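LPXTG cell wall surface protein (PDB 4IGB) is anchored to the cell-wall peptidoglycan of Streptococcus gordonii and probably acts as a surface adhesin, its two N-terminal domains being the part described here. Local coordinates at residues Val40-Gln45 / Pro89-Phe94; Asn110-Thr115 / Asp175-Ile180; Ile333-Lys338 / Val413-Asp418; Glu288-Arg293 / Leu420-Asn425. All coordinates share one frame; numbering follows the deposited sequence.

From the N terminus, contact 1 comes first, closing a loop of 43 residues by laying edge strand 38-43 against strand 84-100. The chain then turns into strand 103-118, and contact 2 follows in series, joining it to strand 170-182. Contacts 1 and 2 thus share one antiparallel sheet of the N-terminal domain, and they meet where Leu-90 O lies 2.8 Å from Phe-111 N. Contact 4 opens in the connection to the N2 domain and closes only at strand 420-423, so its loop encloses contact 3, the pairing of strand 333-338 with 409-417. Contacts 3 and 4 touch through neighbouring strands; the nearest atoms of contacts 2 and 4 are about 8 Å apart.

Contact 1 (Val40-Gln45 / Pro89-Phe94); sequences VLSKSQ and PLSLKF
Two successive residues, Leu-41 and Ser-42, face the single residue Ser-91, so that one carbonyl receives two backbone N-H groups. Leu-41 N approaches Ser-91 O at 2.9 Å with a bent N-H angle of 137°, while Ser-42 N adds a weak, longer bond. The extra residue shifts the register by one, after which regular pairing returns: Ser-91 N donates to Ser-42 O at 2.9 Å and Ser-44 N to Pro-89 O at 2.8 Å. Proline suits this last position, because here only its carbonyl is used.

Val-40, Leu-90 and Leu-92 share one face with the CB of Lys-43. In Val-40 a chi1 of 174° turns CG1 away from the backbone N and spreads the two methyls, CG2 against Leu-92 CD2 at 3.6 Å and CG1 toward Leu-90 CD1. Leu-90 CD1 also lies 3.7 Å from Lys-43 CB, but the extended lysine chain leads onward to a hydrogen bond with Gln-49. At the turned corner, Leu-41 lays CD2 against CB of Lys-93. Leu-90 and Leu-92 pack on Phe-139 of strand 135-142, in the facing sheet. The arrangement is a classic beta bulge on the outermost strand of an antiparallel sheet.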
loop_
_atom_site.group_PDB
_atom_site.type_symbol
_atom_site.label_atom_id
_atom_site.label_comp_id
_atom_site.label_asym_id
_atom_site.label_seq_id
_atom_site.Cartn_x
_atom_site.Cartn_y
_atom_site.Cartn_z
ATOM N N VAL B 40 20.250 2.812 4.047
ATOM C CA VAL B 40 19.980 3.956 4.895
ATOM C C VAL B 40 20.339 5.214 4.106
ATOM O O VAL B 40 21.504 5.434 3.789
ATOM C CB VAL B 40 20.804 3.886 6.203
ATOM C CG1 VAL B 40 20.639 5.158 7.016
ATOM C CG2 VAL B 40 20.380 2.675 7.032
ATOM N N LEU B 41 19.332 6.014 3.769
ATOM C CA LEU B 41 19.546 7.270 3.047
ATOM C C LEU B 41 20.138 8.322 3.986
ATOM O O LEU B 41 20.996 9.114 3.601
ATOM C CB LEU B 41 18.225 7.776 2.453
ATOM C CG LEU B 41 17.504 6.859 1.458
ATOM C CD1 LEU B 41 16.370 7.607 0.728
ATOM C CD2 LEU B 41 18.496 6.296 0.449
ATOM N N SER B 42 19.666 8.338 5.222
ATOM C CA SER B 42 20.308 9.145 6.246
ATOM C C SER B 42 19.867 8.634 7.599
ATOM O O SER B 42 18.827 7.988 7.713
ATOM C CB SER B 42 19.923 10.619 6.099
ATOM O OG SER B 42 18.538 10.809 6.368
ATOM N N LYS B 43 20.651 8.925 8.626
ATOM C CA LYS B 43 20.248 8.635 9.986
ATOM C C LYS B 43 20.953 9.618 10.903
ATOM O O LYS B 43 22.089 10.003 10.650
ATOM C CB LYS B 43 20.588 7.184 10.369
ATOM C CG LYS B 43 22.068 6.875 10.388
ATOM C CD LYS B 43 22.348 5.503 10.981
ATOM C CE LYS B 43 23.836 5.246 11.004
ATOM N NZ LYS B 43 24.138 3.792 11.089
ATOM N N SER B 44 20.294 10.043 11.965
ATOM C CA SER B 44 20.944 10.999 12.865
ATOM C C SER B 44 21.944 10.294 13.794
ATOM O O SER B 44 21.955 9.070 13.884
ATOM C CB SER B 44 19.895 11.792 13.642
ATOM O OG SER B 44 19.311 11.007 14.668
ATOM N N GLN B 45 22.789 11.056 14.484
ATOM C CA GLN B 45 23.788 10.448 15.363
ATOM C C GLN B 45 23.136 9.767 16.557
ATOM O O GLN B 45 23.785 9.033 17.297
ATOM C CB GLN B 45 24.803 11.481 15.854
ATOM C CG GLN B 45 25.766 11.945 14.791
ATOM C CD GLN B 45 26.556 13.159 15.247
ATOM O OE1 GLN B 45 27.002 13.960 14.431
ATOM N NE2 GLN B 45 26.720 13.304 16.553
ATOM N N PRO B 89 15.078 10.673 12.717
ATOM C CA PRO B 89 16.266 9.895 13.098
ATOM C C PRO B 89 16.752 8.963 11.998
ATOM O O PRO B 89 17.916 8.550 11.982
ATOM C CB PRO B 89 15.778 9.076 14.304
ATOM C CG PRO B 89 14.259 9.036 14.160
ATOM C CD PRO B 89 13.887 10.330 13.516
ATOM N N LEU B 90 15.864 8.627 11.077
ATOM C CA LEU B 90 16.129 7.528 10.168
ATOM C C LEU B 90 15.284 7.623 8.914
ATOM O O LEU B 90 14.055 7.727 8.980
ATOM C CB LEU B 90 15.852 6.189 10.861
ATOM C CG LEU B 90 16.228 4.952 10.042
ATOM C CD1 LEU B 90 17.724 4.963 9.751
ATOM C CD2 LEU B 90 15.840 3.660 10.764
ATOM N N SER B 91 15.960 7.562 7.777
ATOM C CA SER B 91 15.325 7.521 6.468
ATOM C C SER B 91 15.862 6.327 5.668
ATOM O O SER B 91 17.080 6.172 5.510
ATOM C CB SER B 91 15.604 8.829 5.716
ATOM O OG SER B 91 15.244 8.699 4.356
ATOM N N LEU B 92 14.962 5.485 5.162
ATOM C CA LEU B 92 15.374 4.252 4.498
ATOM C C LEU B 92 14.870 4.140 3.077
ATOM O O LEU B 92 13.834 4.676 2.728
ATOM C CB LEU B 92 14.837 3.030 5.262
ATOM C CG LEU B 92 15.263 2.958 6.727
ATOM C CD1 LEU B 92 14.487 1.863 7.428
ATOM C CD2 LEU B 92 16.766 2.716 6.815
ATOM N N LYS B 93 15.574 3.354 2.283
ATOM C CA LYS B 93 15.066 2.955 0.992
ATOM C C LYS B 93 15.134 1.432 0.871
ATOM O O LYS B 93 16.139 0.823 1.243
ATOM C CB LYS B 93 15.878 3.620 -0.123
ATOM C CG LYS B 93 15.392 3.284 -1.507
ATOM C CD LYS B 93 16.312 3.854 -2.565
ATOM C CE LYS B 93 15.896 3.368 -3.961
ATOM N NZ LYS B 93 16.628 4.128 -5.019
ATOM N N PHE B 94 14.054 0.822 0.383
ATOM C CA PHE B 94 14.098 -0.566 -0.045
ATOM C C PHE B 94 14.058 -0.570 -1.556
ATOM O O PHE B 94 13.076 -0.151 -2.146
ATOM C CB PHE B 94 12.927 -1.371 0.527
ATOM C CG PHE B 94 12.918 -1.449 2.023
ATOM C CD1 PHE B 94 13.423 -2.561 2.677
ATOM C CD2 PHE B 94 12.387 -0.413 2.780
ATOM C CE1 PHE B 94 13.420 -2.632 4.072
ATOM C CE2 PHE B 94 12.386 -0.467 4.176
ATOM C CZ PHE B 94 12.898 -1.588 4.819
#

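Contact 2 (Asn110-Thr115 / Asp175-Ile180); sequences NFNKVT and DVTAEI
Asn-112 sends both hydrogens of its amide across to the other strand: ND2 donates to Asp-175 OD1 at 3.0 Å and to Thr-177 OG1 at 2.8 Å. Both acceptors lie close to the amide plane, but the carboxylate is met from above its own plane, the two flat groups standing 82° apart. The remaining amide atom, Asn-112 OD1, accepts from Asn-110 ND2 at 2.9 Å, so three bonds fix the rotation of the group. An asparagine fits here because a short side chain offers donor and acceptor together.

A classic beta bulge, in which Asn-112 and Lys-113 both face Asp-175, points Asn-112 toward the partner strand, and chi1 of -55°, with CG beside the backbone N, sets its amide between Asp-175 and Thr-177. Asp-175 O accepts both backbone N-H groups, from Asn-112 N at 2.8 Å and from Lys-113 N at 3.3 Å. On the face away from the Asp-175 and Thr-177 side chains, Val-176 CG2 touches Phe-111 CD2 at 3.7 Å.

Further out, Asp-175 OD2 forms a salt bridge with Lys-214, likely stabilising its negative charge, and OD1 also accepts from Asn-270. On the Phe-111 side, the rings of Phe-138 and Phe-139 stand edge-to-face with Phe-111.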
loop_
_atom_site.group_PDB
_atom_site.type_symbol
_atom_site.label_atom_id
_atom_site.label_comp_id
_atom_site.label_asym_id
_atom_site.label_seq_id
_atom_site.Cartn_x
_atom_site.Cartn_y
_atom_site.Cartn_z
ATOM N N ASN B 110 10.393 6.647 5.934
ATOM C CA ASN B 110 10.976 7.738 6.692
ATOM C C ASN B 110 10.379 7.857 8.091
ATOM O O ASN B 110 9.154 7.963 8.262
ATOM C CB ASN B 110 10.852 9.060 5.923
ATOM C CG ASN B 110 11.754 10.138 6.497
ATOM O OD1 ASN B 110 12.977 10.054 6.391
ATOM N ND2 ASN B 110 11.163 11.129 7.144
ATOM N N PHE B 111 11.247 7.797 9.092
ATOM C CA PHE B 111 10.850 8.113 10.451
ATOM C C PHE B 111 10.916 9.615 10.604
ATOM O O PHE B 111 11.992 10.194 10.699
ATOM C CB PHE B 111 11.731 7.397 11.483
ATOM C CG PHE B 111 11.437 5.937 11.596
ATOM C CD1 PHE B 111 11.899 5.046 10.633
ATOM C CD2 PHE B 111 10.653 5.452 12.638
ATOM C CE1 PHE B 111 11.608 3.694 10.716
ATOM C CE2 PHE B 111 10.349 4.088 12.724
ATOM C CZ PHE B 111 10.837 3.216 11.761
ATOM N N ASN B 112 9.750 10.250 10.602
ATOM C CA ASN B 112 9.681 11.701 10.709
ATOM C C ASN B 112 10.017 12.117 12.118
ATOM O O ASN B 112 10.641 13.148 12.340
ATOM C CB ASN B 112 8.280 12.170 10.351
ATOM C CG ASN B 112 7.849 11.669 8.984
ATOM O OD1 ASN B 112 8.541 11.892 7.982
ATOM N ND2 ASN B 112 6.725 10.952 8.941
ATOM N N LYS B 113 9.595 11.292 13.071
ATOM C CA LYS B 113 9.834 11.580 14.469
ATOM C C LYS B 113 9.588 10.325 15.291
ATOM O O LYS B 113 8.648 9.562 15.036
ATOM C CB LYS B 113 8.920 12.713 14.967
ATOM C CG LYS B 113 9.123 13.058 16.434
ATOM C CD LYS B 113 8.155 14.139 16.920
ATOM C CE LYS B 113 8.538 15.503 16.353
ATOM N NZ LYS B 113 7.482 16.538 16.627
ATOM N N VAL B 114 10.455 10.106 16.263
ATOM C CA VAL B 114 10.193 9.113 17.298
ATOM C C VAL B 114 10.316 9.833 18.625
ATOM O O VAL B 114 11.318 10.501 18.886
ATOM C CB VAL B 114 11.184 7.926 17.236
ATOM C CG1 VAL B 114 10.937 6.930 18.409
ATOM C CG2 VAL B 114 11.094 7.227 15.869
ATOM N N THR B 115 9.281 9.718 19.445
ATOM C CA THR B 115 9.281 10.323 20.769
ATOM C C THR B 115 9.314 9.217 21.822
ATOM O O THR B 115 8.460 8.322 21.827
ATOM C CB THR B 115 8.007 11.175 21.002
ATOM O OG1 THR B 115 7.876 12.158 19.965
ATOM C CG2 THR B 115 8.070 11.864 22.368
ATOM N N ASP B 175 6.363 8.279 14.295
ATOM C CA ASP B 175 5.634 8.933 13.214
ATOM C C ASP B 175 6.405 8.652 11.923
ATOM O O ASP B 175 7.553 9.054 11.775
ATOM C CB ASP B 175 5.538 10.434 13.510
ATOM C CG ASP B 175 4.741 11.204 12.479
ATOM O OD1 ASP B 175 4.814 10.880 11.278
ATOM O OD2 ASP B 175 4.035 12.157 12.882
ATOM N N VAL B 176 5.766 7.949 10.994
ATOM C CA VAL B 176 6.471 7.333 9.886
ATOM C C VAL B 176 5.725 7.543 8.576
ATOM O O VAL B 176 4.492 7.539 8.526
ATOM C CB VAL B 176 6.628 5.812 10.113
ATOM C CG1 VAL B 176 7.568 5.223 9.100
ATOM C CG2 VAL B 176 7.121 5.503 11.555
ATOM N N THR B 177 6.475 7.723 7.504
ATOM C CA THR B 177 5.866 7.848 6.196
ATOM C C THR B 177 6.431 6.749 5.308
ATOM O O THR B 177 7.645 6.621 5.165
ATOM C CB THR B 177 6.145 9.227 5.601
ATOM O OG1 THR B 177 5.582 10.222 6.456
ATOM C CG2 THR B 177 5.549 9.358 4.177
ATOM N N ALA B 178 5.542 5.932 4.749
ATOM C CA ALA B 178 5.936 4.906 3.812
ATOM C C ALA B 178 5.451 5.334 2.446
ATOM O O ALA B 178 4.375 5.920 2.307
ATOM C CB ALA B 178 5.323 3.559 4.195
ATOM N N GLU B 179 6.243 5.031 1.429
ATOM C CA GLU B 179 5.902 5.421 0.073
ATOM C C GLU B 179 6.479 4.413 -0.892
ATOM O O GLU B 179 7.612 3.963 -0.723
ATOM C CB GLU B 179 6.449 6.821 -0.251
ATOM C CG GLU B 179 6.092 7.298 -1.655
ATOM C CD GLU B 179 6.860 8.548 -2.078
ATOM O OE1 GLU B 179 7.232 9.356 -1.218
ATOM O OE2 GLU B 179 7.107 8.718 -3.283
ATOM N N ILE B 180 5.690 4.059 -1.899
ATOM C CA ILE B 180 6.164 3.232 -3.002
ATOM C C ILE B 180 6.243 4.097 -4.257
ATOM O O ILE B 180 5.453 5.018 -4.432
ATOM C CB ILE B 180 5.258 2.019 -3.247
ATOM C CG1 ILE B 180 3.778 2.438 -3.300
ATOM C CG2 ILE B 180 5.474 1.007 -2.140
ATOM C CD1 ILE B 180 2.811 1.280 -3.678
#

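Contact 3 (Ile333-Lys338 / Val413-Asp418); sequences IEMVQK and VTLHVD
Glu-334 and His-416 face each other in a hydrogen-bonded pair, each giving its backbone N-H and its carbonyl to the other. His-416 N reaches Glu-334 O at 2.7 Å in an almost straight bond (175°), and Glu-334 N returns to His-416 O at 2.9 Å. Two residues along, Val-336 and Thr-414 repeat the exchange, with Val-336 N to Thr-414 O at 2.9 Å and the longer Thr-414 N to Val-336 O at 3.1 Å. The residues in between turn their backbone groups outward: Ile-333, Met-335 and Gln-337 bond to Met-376, Val-374 and Val-372, while Val-413 and Leu-415 bond to Ser-424 and Ala-422, Val-413 N giving its hydrogen bond to Ser-424 OG. The buried amide of Gln-337 is also provided for, NE2 donating to Asn-411 and OE1 accepting weakly from Lys-338 N. Asp-418 OD2 forms a salt bridge with Arg-263, and OD1 accepts from Ser-331 N.

Side chains divide by face. With CG anti to the backbone N (chi1 174°), Leu-415 carries CD1 over the partner strand, 3.7 Å from Ile-333 CG2 and 4.0 Å from Met-335 CG; branched and sulfur-containing apolar chains suit this buried side. On the other face CG2 of Val-336 lies obliquely beside the imidazole, 3.5 Å from His-416 CD2.

Strand 333-338 is flanked by strand 371-376 and strand 409-417 by 420-423. Over the mostly apolar face lie strands 310-317 and 389-397, where Phe-317 touches both Met-335 and Leu-415 and Tyr-393 meets Val-413, so the pair forms one wall of the N2 domain core.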
loop_
_atom_site.group_PDB
_atom_site.type_symbol
_atom_site.label_atom_id
_atom_site.label_comp_id
_atom_site.label_asym_id
_atom_site.label_seq_id
_atom_site.Cartn_x
_atom_site.Cartn_y
_atom_site.Cartn_z
ATOM N N ILE B 333 -16.054 1.019 -12.013
ATOM C CA ILE B 333 -15.093 0.437 -12.922
ATOM C C ILE B 333 -15.192 1.179 -14.240
ATOM O O ILE B 333 -16.282 1.344 -14.781
ATOM C CB ILE B 333 -15.362 -1.052 -13.168
ATOM C CG1 ILE B 333 -15.185 -1.861 -11.871
ATOM C CG2 ILE B 333 -14.440 -1.584 -14.261
ATOM C CD1 ILE B 333 -15.611 -3.363 -12.023
ATOM N N GLU B 334 -14.054 1.623 -14.755
ATOM C CA GLU B 334 -14.018 2.367 -15.998
ATOM C C GLU B 334 -12.800 1.948 -16.794
ATOM O O GLU B 334 -11.812 1.466 -16.235
ATOM C CB GLU B 334 -13.981 3.876 -15.720
ATOM C CG GLU B 334 -15.038 4.333 -14.730
ATOM C CD GLU B 334 -15.017 5.843 -14.479
ATOM O OE1 GLU B 334 -14.137 6.540 -15.037
ATOM O OE2 GLU B 334 -15.891 6.329 -13.715
ATOM N N MET B 335 -12.887 2.115 -18.107
ATOM C CA MET B 335 -11.770 1.868 -18.991
ATOM C C MET B 335 -11.603 3.137 -19.800
ATOM O O MET B 335 -12.570 3.641 -20.380
ATOM C CB MET B 335 -12.061 0.690 -19.924
ATOM C CG MET B 335 -12.372 -0.610 -19.195
ATOM S SD MET B 335 -13.985 -0.575 -18.407
ATOM C CE MET B 335 -14.233 -2.349 -18.136
ATOM N N VAL B 336 -10.379 3.651 -19.817
ATOM C CA VAL B 336 -10.075 4.926 -20.442
ATOM C C VAL B 336 -9.192 4.679 -21.646
ATOM O O VAL B 336 -8.086 4.154 -21.506
ATOM C CB VAL B 336 -9.286 5.854 -19.490
ATOM C CG1 VAL B 336 -8.885 7.134 -20.210
ATOM C CG2 VAL B 336 -10.094 6.184 -18.248
ATOM N N GLN B 337 -9.689 5.047 -22.819
ATOM C CA GLN B 337 -8.899 5.016 -24.046
ATOM C C GLN B 337 -8.495 6.437 -24.417
ATOM O O GLN B 337 -9.197 7.400 -24.099
ATOM C CB GLN B 337 -9.720 4.440 -25.202
ATOM C CG GLN B 337 -9.307 3.067 -25.667
ATOM C CD GLN B 337 -7.935 3.010 -26.341
ATOM O OE1 GLN B 337 -7.142 3.951 -26.269
ATOM N NE2 GLN B 337 -7.654 1.883 -27.002
ATOM N N LYS B 338 -7.368 6.577 -25.097
ATOM C CA LYS B 338 -7.053 7.862 -25.701
ATOM C C LYS B 338 -6.379 7.595 -27.028
ATOM O O LYS B 338 -5.392 6.874 -27.102
ATOM C CB LYS B 338 -6.165 8.718 -24.791
ATOM C CG LYS B 338 -5.891 10.109 -25.360
ATOM C CD LYS B 338 -5.019 10.944 -24.423
ATOM C CE LYS B 338 -4.684 12.298 -25.036
ATOM N NZ LYS B 338 -3.469 12.893 -24.398
ATOM N N VAL B 413 -4.516 1.336 -23.120
ATOM C CA VAL B 413 -5.786 1.569 -22.466
ATOM C C VAL B 413 -5.581 1.324 -20.994
ATOM O O VAL B 413 -4.682 0.577 -20.621
ATOM C CB VAL B 413 -6.941 0.721 -23.063
ATOM C CG1 VAL B 413 -6.812 -0.771 -22.675
ATOM C CG2 VAL B 413 -8.257 1.273 -22.616
ATOM N N THR B 414 -6.384 1.977 -20.160
ATOM C CA THR B 414 -6.219 1.886 -18.706
ATOM C C THR B 414 -7.495 1.509 -17.971
ATOM O O THR B 414 -8.526 2.158 -18.125
ATOM C CB THR B 414 -5.692 3.214 -18.123
ATOM O OG1 THR B 414 -4.443 3.522 -18.741
ATOM C CG2 THR B 414 -5.485 3.108 -16.614
ATOM N N LEU B 415 -7.413 0.471 -17.151
ATOM C CA LEU B 415 -8.547 0.058 -16.342
ATOM C C LEU B 415 -8.493 0.790 -15.024
ATOM O O LEU B 415 -7.437 0.899 -14.405
ATOM C CB LEU B 415 -8.516 -1.446 -16.092
ATOM C CG LEU B 415 -9.562 -2.048 -15.151
ATOM C CD1 LEU B 415 -10.988 -1.833 -15.663
ATOM C CD2 LEU B 415 -9.282 -3.540 -14.959
ATOM N N HIS B 416 -9.639 1.319 -14.625
ATOM C CA HIS B 416 -9.796 1.869 -13.296
ATOM C C HIS B 416 -10.825 1.059 -12.524
ATOM O O HIS B 416 -11.869 0.689 -13.060
ATOM C CB HIS B 416 -10.225 3.327 -13.373
ATOM C CG HIS B 416 -9.242 4.193 -14.086
ATOM N ND1 HIS B 416 -8.280 4.922 -13.424
ATOM C CD2 HIS B 416 -9.046 4.422 -15.405
ATOM C CE1 HIS B 416 -7.543 5.578 -14.304
ATOM N NE2 HIS B 416 -7.989 5.295 -15.514
ATOM N N VAL B 417 -10.503 0.790 -11.266
ATOM C CA VAL B 417 -11.376 0.108 -10.326
ATOM C C VAL B 417 -11.230 0.934 -9.049
ATOM O O VAL B 417 -10.141 1.018 -8.510
ATOM C CB VAL B 417 -10.886 -1.339 -10.067
ATOM C CG1 VAL B 417 -11.701 -2.004 -8.962
ATOM C CG2 VAL B 417 -10.939 -2.166 -11.358
ATOM N N ASP B 418 -12.310 1.576 -8.599
ATOM C CA ASP B 418 -12.206 2.670 -7.620
ATOM C C ASP B 418 -11.054 3.605 -8.017
ATOM O O ASP B 418 -11.026 4.077 -9.146
ATOM C CB ASP B 418 -12.045 2.149 -6.194
ATOM C CG ASP B 418 -13.271 1.408 -5.704
ATOM O OD1 ASP B 418 -14.322 1.480 -6.382
ATOM O OD2 ASP B 418 -13.191 0.767 -4.635
#

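Contact 4 (Glu288-Arg293 / Leu420-Asn425); sequences EKIDPR and LSAPSN. With GOL (glycerol), chain L.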
loop_
_atom_site.group_PDB
_atom_site.type_symbol
_atom_site.label_atom_id
_atom_site.label_comp_id
_atom_site.label_asym_id
_atom_site.label_seq_id
_atom_site.Cartn_x
_atom_site.Cartn_y
_atom_site.Cartn_z
ATOM N N GLU B 288 -3.003 -3.906 -3.947
ATOM C CA GLU B 288 -4.002 -4.836 -4.438
ATOM C C GLU B 288 -3.608 -5.309 -5.827
ATOM O O GLU B 288 -2.756 -4.701 -6.471
ATOM C CB GLU B 288 -5.375 -4.168 -4.416
ATOM C CG GLU B 288 -5.789 -3.808 -2.993
ATOM C CD GLU B 288 -6.806 -2.682 -2.927
ATOM O OE1 GLU B 288 -8.005 -3.003 -2.790
ATOM O OE2 GLU B 288 -6.406 -1.482 -3.011
ATOM N N LYS B 289 -4.211 -6.407 -6.273
ATOM C CA LYS B 289 -3.823 -7.060 -7.528
ATOM C C LYS B 289 -4.794 -6.821 -8.665
ATOM O O LYS B 289 -5.983 -7.107 -8.541
ATOM C CB LYS B 289 -3.724 -8.578 -7.332
ATOM C CG LYS B 289 -2.380 -9.093 -6.857
ATOM C CD LYS B 289 -2.318 -10.617 -6.975
ATOM C CE LYS B 289 -1.174 -11.186 -6.153
ATOM N NZ LYS B 289 -1.219 -12.681 -6.088
ATOM N N ILE B 290 -4.291 -6.307 -9.780
ATOM C CA ILE B 290 -5.056 -6.340 -11.022
ATOM C C ILE B 290 -4.203 -7.137 -11.982
ATOM O O ILE B 290 -3.366 -6.592 -12.693
ATOM C CB ILE B 290 -5.391 -4.926 -11.587
ATOM C CG1 ILE B 290 -6.353 -4.188 -10.652
ATOM C CG2 ILE B 290 -6.040 -5.028 -12.981
ATOM C CD1 ILE B 290 -6.620 -2.739 -11.052
ATOM N N ASP B 291 -4.406 -8.447 -11.971
ATOM C CA ASP B 291 -3.493 -9.356 -12.635
ATOM C C ASP B 291 -4.262 -10.585 -13.114
ATOM O O ASP B 291 -4.859 -11.299 -12.314
ATOM C CB ASP B 291 -2.373 -9.735 -11.662
ATOM C CG ASP B 291 -1.534 -10.911 -12.143
ATOM O OD1 ASP B 291 -1.477 -11.161 -13.364
ATOM O OD2 ASP B 291 -0.918 -11.589 -11.287
ATOM N N PRO B 292 -4.234 -10.841 -14.426
ATOM C CA PRO B 292 -3.432 -10.116 -15.427
ATOM C C PRO B 292 -3.851 -8.671 -15.684
ATOM O O PRO B 292 -4.996 -8.307 -15.476
ATOM C CB PRO B 292 -3.646 -10.936 -16.707
ATOM C CG PRO B 292 -4.965 -11.617 -16.496
ATOM C CD PRO B 292 -5.028 -11.925 -15.027
ATOM N N ARG B 293 -2.910 -7.865 -16.157
ATOM C CA ARG B 293 -3.205 -6.518 -16.622
ATOM C C ARG B 293 -4.111 -6.616 -17.836
ATOM O O ARG B 293 -4.241 -7.685 -18.432
ATOM C CB ARG B 293 -1.911 -5.796 -17.015
ATOM C CG ARG B 293 -0.951 -5.581 -15.865
ATOM C CD ARG B 293 0.469 -5.316 -16.376
ATOM N NE ARG B 293 0.510 -4.282 -17.414
ATOM C CZ ARG B 293 1.614 -3.930 -18.071
ATOM N NH1 ARG B 293 1.576 -2.972 -18.991
ATOM N NH2 ARG B 293 2.765 -4.535 -17.804
ATOM N N LEU B 420 -7.891 2.627 -8.111
ATOM C CA LEU B 420 -6.800 1.815 -8.651
ATOM C C LEU B 420 -6.663 2.014 -10.151
ATOM O O LEU B 420 -7.602 2.441 -10.818
ATOM C CB LEU B 420 -7.002 0.325 -8.346
ATOM C CG LEU B 420 -7.298 0.059 -6.869
ATOM C CD1 LEU B 420 -7.561 -1.418 -6.605
ATOM C CD2 LEU B 420 -6.142 0.599 -5.995
ATOM N N SER B 421 -5.482 1.696 -10.672
ATOM C CA SER B 421 -5.195 1.842 -12.081
ATOM C C SER B 421 -4.426 0.640 -12.548
ATOM O O SER B 421 -3.597 0.135 -11.817
ATOM C CB SER B 421 -4.319 3.068 -12.318
ATOM O OG SER B 421 -5.114 4.172 -12.637
ATOM N N ALA B 422 -4.701 0.195 -13.770
ATOM C CA ALA B 422 -3.868 -0.804 -14.421
ATOM C C ALA B 422 -3.826 -0.542 -15.923
ATOM O O ALA B 422 -4.800 -0.787 -16.625
ATOM C CB ALA B 422 -4.393 -2.192 -14.154
ATOM N N PRO B 423 -2.682 -0.069 -16.423
ATOM C CA PRO B 423 -2.581 0.127 -17.872
ATOM C C PRO B 423 -2.364 -1.186 -18.595
ATOM O O PRO B 423 -1.755 -2.091 -18.050
ATOM C CB PRO B 423 -1.336 1.011 -18.037
ATOM C CG PRO B 423 -0.691 1.095 -16.648
ATOM C CD PRO B 423 -1.389 0.121 -15.748
ATOM N N SER B 424 -2.850 -1.264 -19.826
ATOM C CA SER B 424 -2.626 -2.414 -20.685
ATOM C C SER B 424 -1.188 -2.393 -21.195
ATOM O O SER B 424 -0.437 -1.456 -20.927
ATOM C CB SER B 424 -3.558 -2.342 -21.885
ATOM O OG SER B 424 -3.128 -1.314 -22.768
ATOM N N ASN B 425 -0.808 -3.428 -21.933
ATOM C CA ASN B 425 0.401 -3.353 -22.736
ATOM C C ASN B 425 0.165 -2.288 -23.791
ATOM O O ASN B 425 -0.986 -2.008 -24.152
ATOM C CB ASN B 425 0.642 -4.685 -23.435
ATOM C CG ASN B 425 -0.559 -5.127 -24.237
ATOM O OD1 ASN B 425 -1.604 -5.450 -23.672
ATOM N ND2 ASN B 425 -0.433 -5.115 -25.560
HETATM C C1 GOL L . -1.528 -3.777 -9.704
HETATM O O1 GOL L . -1.777 -5.077 -10.170
HETATM C C2 GOL L . -2.663 -2.863 -10.154
HETATM O O2 GOL L . -2.152 -1.886 -11.043
HETATM C C3 GOL L . -3.199 -2.190 -8.902
HETATM O O3 GOL L . -2.243 -2.344 -7.871
#
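In Ile-290 chi1 is -67°, which puts CG2 opposite the backbone N and over Ala-422 CB at a tight 3.5 Å, and leaves CD1 to reach Leu-420 CB at 4.1 Å. The small alanine admits so close an approach by the branched isoleucine. Arg-293 is bent at chi3 (50°), bringing the edge of its guanidinium to two successive carbonyls: NE donates to Pro-423 O at 3.2 Å, nearly in the guanidinium plane, and NH1 makes a weak bond to Ser-424 O. Arginine suits this place, being long and rich in N-H groups.

Segment 288-293 is the connection from strand 280-287 of the N-terminal domain to strand 295-304 of the N2 domain, with a cis peptide before Pro-292, and it lies along strand 420-423 without pairing in register. A glycerol, probably from the crystallisation liquor, bridges the two: O2 gives a hydrogen bond to Ser-421 O at 2.6 Å, O3 to Glu-288 O at 2.8 Å, and O1 accepts from Ile-290 N at 2.8 Å. Glu-288 rests OE2 3.6 Å from Leu-420 CD2, while the same oxygen forms a salt bridge with Arg-263; OE1 accepts from Leu-327 N.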